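Local atomic coordinates of major capsid protein (Norovirus Hu/GI.7/TCH-060/USA/2003, PDB entry 4P25), a protein that builds the norovirus capsid and, through its protruding P domain, binds histo-blood group antigens such as Lewis Y. Residues P102-G105 against A106-W109; F136-L140 against G141-F145. All coordinates share one frame; numbering follows the deposited sequence.

Interaction 1 (102-109) and interaction 2 (136-145) follow one another along the chain, and both lead into strands of the same antiparallel sheet: the first into 108-115, the second into 142-144, one of the two outermost within this chain. Their centres lie 13 Å apart, yet they touch: Trp109 CH2 comes within 3.7 Å of Phe136 CZ, and the two rings meet edge-to-face. The link to the bound glycan is uneven. Asp108, in interaction 1, takes a hydrogen bond from the galactose. The side chain of Trp109 is about 9 Å from a bound fucose. In interaction 2 the side chain of Phe136 is about 12 Å from the galactose, too far for direct contact.

Interaction 1: residues P102-G105 against A106-W109; sequences PDIG and ACDW. With GAL (beta-D-galactopyranose), chain E.
With its CG anti to its own carbonyl carbon (chi1 -66°), Trp109 reaches back along the chain so that its indole meets Pro102 and Ile104. The six-membered ring receives Pro102 over one face: CB of Pro102 stands 3.8 Å from the centroid of that ring. Lying only 20° off the ring normal, it has the geometry of a CH-pi contact. The approach is displaced toward the rim, where Pro102 CB is 3.5 Å from Trp109 CH2. At the pyrrole side the indole is held by its N-H: Trp109 NE1 donates to Ile104 O at 2.9 Å. The bond is moderately bent, with an N-H...O angle of 148°. The acceptor lies almost in the ring plane, and the donor lies in the carbonyl plane of Ile104, so one bond at the edge and one apolar contact over a face together restrict rotation of the ring.

The segment is a loop that reverses direction at Gly105 and Ala106, the latter with left-handed backbone angles, and feeds strand 108-115 of the antiparallel sheet in the P domain. Inside the turn Cys107 SG sits between its backbone N and carbonyl carbon, which brings it to 3.9 Å from CG2 of Ile104. Gln132 NE2 is a further donor to Ile104 O, so this buried carbonyl is shared between two N-H groups.

The CB of Asp108, one residue before the tryptophan, leads away from the loop, and its carboxylate meets the galactose in the glycan pocket. Its OD2 accepts a hydrogen bond from galactose O3 at 2.7 Å, while OD1 forms a salt bridge with Lys131, which probably favours the charged carboxylate. Ser163, Pro164 and His110 supply further hydrogen bonds to the same sugar.

Interaction 2: residues F136-L140 against G141-F145; sequences FAPHL and GSIEF
Phe136 and Ile143 lie side by side and point the same way, meeting through one branch: CG2 of Ile143 is 3.8 Å from CD1 of Phe136, reaching the ring obliquely. The phenylalanine's CG is anti to the backbone N (chi1 -175°), while Ile143 turns CG2 anti to its carbonyl carbon; these torsions bring the methyl alongside the aromatic ring. Pro138 adds a second apolar neighbour: its CD stands 3.5 Å above the plane of the Phe136 ring, offset toward the rim, and lies 4.4 Å from Ile143 CG2. Beyond this group, Phe136 packs on Val130 and Pro138 on Phe101.

Between Ala137 and Ser142 the chain turns through 138-140, which have helical backbone angles. Ala137 and Ser142 form a single antiparallel hydrogen-bonded pair, with Ala137 N donating to Ser142 O at 2.9 Å. On the return side two residues, Gly141 and Ser142, stand opposite the single Ala137, which makes a G1 beta bulge. Ala137 O accepts from Gly141 N at 2.9 Å, in the carbonyl plane, and from Ser142 N at 3.2 Å, a nearly straight bond (169° at the hydrogen) that comes from 51° out of that plane. Gly141 has a positive phi, and a CB there would run into Leu140 O.

Strand 142-144 then pairs with strand 78-83 at the edge of the sheet, through backbone bonds such as Ile143 with Leu80. Gripped by two donors, the Ala137 carbonyl probably helps to hold the bulge, while the contact of Phe136 with Ile143 is purely apolar.

Interaction 1: residues P102-G105 against A106-W109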
# COMPACT_ATOMS: atom_id res chain seq x y z
N PRO A 102 6.03 -6.07 -11.19
CA PRO A 102 6.52 -4.73 -11.56
C PRO A 102 6.53 -4.49 -13.07
O PRO A 102 6.66 -5.44 -13.85
CB PRO A 102 7.96 -4.72 -11.02
CG PRO A 102 8.00 -5.79 -9.96
CD PRO A 102 7.03 -6.84 -10.42
N ASP A 103 6.39 -3.23 -13.46
CA ASP A 103 6.38 -2.87 -14.88
C ASP A 103 7.38 -1.78 -15.23
O ASP A 103 7.19 -1.02 -16.18
CB ASP A 103 4.96 -2.50 -15.35
CG ASP A 103 4.54 -1.09 -14.92
OD1 ASP A 103 5.12 -0.55 -13.96
OD2 ASP A 103 3.61 -0.54 -15.54
N ILE A 104 8.46 -1.69 -14.46
CA ILE A 104 9.51 -0.72 -14.75
C ILE A 104 10.46 -1.35 -15.77
O ILE A 104 11.25 -2.23 -15.44
CB ILE A 104 10.26 -0.30 -13.47
CG1 ILE A 104 9.28 -0.08 -12.30
CG2 ILE A 104 11.11 0.93 -13.72
CD1 ILE A 104 8.23 0.99 -12.55
N GLY A 105 10.36 -0.90 -17.01
CA GLY A 105 11.05 -1.59 -18.09
C GLY A 105 12.52 -1.26 -18.27
O GLY A 105 13.00 -0.23 -17.80
N ALA A 106 13.22 -2.16 -18.96
CA ALA A 106 14.58 -1.93 -19.45
C ALA A 106 15.57 -1.50 -18.38
O ALA A 106 16.27 -0.49 -18.52
CB ALA A 106 14.57 -0.93 -20.61
N CYS A 107 15.62 -2.27 -17.30
CA CYS A 107 16.55 -2.01 -16.21
C CYS A 107 16.70 -3.26 -15.37
O CYS A 107 15.88 -4.19 -15.46
CB CYS A 107 16.07 -0.83 -15.34
SG CYS A 107 14.42 -1.03 -14.59
N ASP A 108 17.75 -3.31 -14.56
CA ASP A 108 17.86 -4.34 -13.55
C ASP A 108 16.92 -4.03 -12.39
O ASP A 108 16.73 -2.87 -12.03
CB ASP A 108 19.29 -4.44 -13.02
CG ASP A 108 20.20 -5.28 -13.90
OD1 ASP A 108 19.89 -5.49 -15.10
OD2 ASP A 108 21.24 -5.72 -13.38
N TRP A 109 16.33 -5.08 -11.83
CA TRP A 109 15.54 -4.96 -10.62
C TRP A 109 16.29 -5.55 -9.45
O TRP A 109 17.07 -6.49 -9.60
CB TRP A 109 14.22 -5.71 -10.76
CG TRP A 109 13.28 -5.14 -11.77
CD1 TRP A 109 13.39 -3.94 -12.42
CD2 TRP A 109 12.09 -5.76 -12.25
NE1 TRP A 109 12.32 -3.78 -13.27
CE2 TRP A 109 11.51 -4.89 -13.19
CE3 TRP A 109 11.45 -6.98 -11.97
CZ2 TRP A 109 10.32 -5.19 -13.86
CZ3 TRP A 109 10.27 -7.28 -12.64
CH2 TRP A 109 9.72 -6.39 -13.57
C1 GAL E . 26.01 -3.41 -11.33
C2 GAL E . 24.64 -3.69 -10.75
C3 GAL E . 23.75 -4.31 -11.82
C4 GAL E . 23.73 -3.41 -13.05
C5 GAL E . 25.16 -3.14 -13.50
C6 GAL E . 25.14 -2.23 -14.73
O2 GAL E . 24.76 -4.60 -9.65
O3 GAL E . 22.42 -4.46 -11.31
O4 GAL E . 23.09 -2.17 -12.72
O5 GAL E . 25.89 -2.50 -12.44
O6 GAL E . 26.42 -2.24 -15.36

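Interaction 2: residues F136-L140 against G141-F145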
# COMPACT_ATOMS: atom_id res chain seq x y z
N PHE A 136 14.19 -13.63 -18.81
CA PHE A 136 13.13 -12.85 -18.18
C PHE A 136 11.84 -13.13 -18.95
O PHE A 136 11.58 -12.54 -20.00
CB PHE A 136 13.49 -11.36 -18.21
CG PHE A 136 12.51 -10.45 -17.50
CD1 PHE A 136 12.57 -10.27 -16.12
CD2 PHE A 136 11.57 -9.73 -18.22
CE1 PHE A 136 11.69 -9.41 -15.47
CE2 PHE A 136 10.69 -8.87 -17.58
CZ PHE A 136 10.75 -8.71 -16.21
N ALA A 137 11.05 -14.06 -18.42
CA ALA A 137 9.84 -14.52 -19.10
C ALA A 137 8.62 -14.49 -18.18
O ALA A 137 8.00 -15.52 -17.92
CB ALA A 137 10.05 -15.94 -19.63
N PRO A 138 8.25 -13.29 -17.69
CA PRO A 138 7.16 -13.28 -16.71
C PRO A 138 5.80 -13.75 -17.24
O PRO A 138 5.02 -14.29 -16.46
CB PRO A 138 7.12 -11.82 -16.24
CG PRO A 138 7.77 -11.05 -17.34
CD PRO A 138 8.81 -11.95 -17.93
N HIS A 139 5.51 -13.57 -18.53
CA HIS A 139 4.25 -14.08 -19.06
C HIS A 139 4.20 -15.60 -18.94
O HIS A 139 3.19 -16.17 -18.54
CB HIS A 139 4.00 -13.65 -20.50
CG HIS A 139 2.74 -14.21 -21.08
ND1 HIS A 139 2.73 -15.13 -22.11
CD2 HIS A 139 1.45 -14.02 -20.73
CE1 HIS A 139 1.48 -15.46 -22.39
NE2 HIS A 139 0.68 -14.80 -21.57
N LEU A 140 5.31 -16.24 -19.29
CA LEU A 140 5.45 -17.69 -19.13
C LEU A 140 5.47 -18.12 -17.68
O LEU A 140 5.13 -19.26 -17.35
CB LEU A 140 6.74 -18.15 -19.80
CG LEU A 140 6.55 -18.33 -21.29
CD1 LEU A 140 7.83 -18.83 -21.93
CD2 LEU A 140 5.40 -19.30 -21.50
N GLY A 141 5.90 -17.22 -16.80
CA GLY A 141 5.86 -17.48 -15.37
C GLY A 141 7.20 -17.83 -14.77
O GLY A 141 7.26 -18.51 -13.74
N SER A 142 8.29 -17.39 -15.39
CA SER A 142 9.60 -17.59 -14.79
C SER A 142 10.56 -16.44 -15.06
O SER A 142 10.54 -15.83 -16.14
CB SER A 142 10.22 -18.92 -15.23
OG SER A 142 10.55 -18.90 -16.61
N ILE A 143 11.39 -16.15 -14.07
CA ILE A 143 12.49 -15.21 -14.24
C ILE A 143 13.73 -15.81 -13.59
O ILE A 143 13.62 -16.75 -12.80
CB ILE A 143 12.20 -13.84 -13.58
CG1 ILE A 143 11.99 -13.99 -12.07
CG2 ILE A 143 11.01 -13.16 -14.26
CD1 ILE A 143 11.72 -12.68 -11.35
N GLU A 144 14.90 -15.29 -13.94
CA GLU A 144 16.11 -15.73 -13.27
C GLU A 144 16.67 -14.60 -12.42
O GLU A 144 16.30 -13.44 -12.59
CB GLU A 144 17.14 -16.24 -14.29
CG GLU A 144 16.62 -17.46 -15.06
CD GLU A 144 17.70 -18.22 -15.82
OE1 GLU A 144 18.88 -17.85 -15.73
OE2 GLU A 144 17.33 -19.19 -16.52
N PHE A 145 17.54 -14.95 -11.48
CA PHE A 145 18.16 -13.94 -10.62
C PHE A 145 19.53 -14.40 -10.14
O PHE A 145 19.86 -15.59 -10.20
CB PHE A 145 17.26 -13.61 -9.40
CG PHE A 145 17.09 -14.76 -8.43
CD1 PHE A 145 18.02 -14.99 -7.43
CD2 PHE A 145 15.98 -15.59 -8.51
CE1 PHE A 145 17.87 -16.05 -6.54
CE2 PHE A 145 15.82 -16.64 -7.62
CZ PHE A 145 16.76 -16.87 -6.63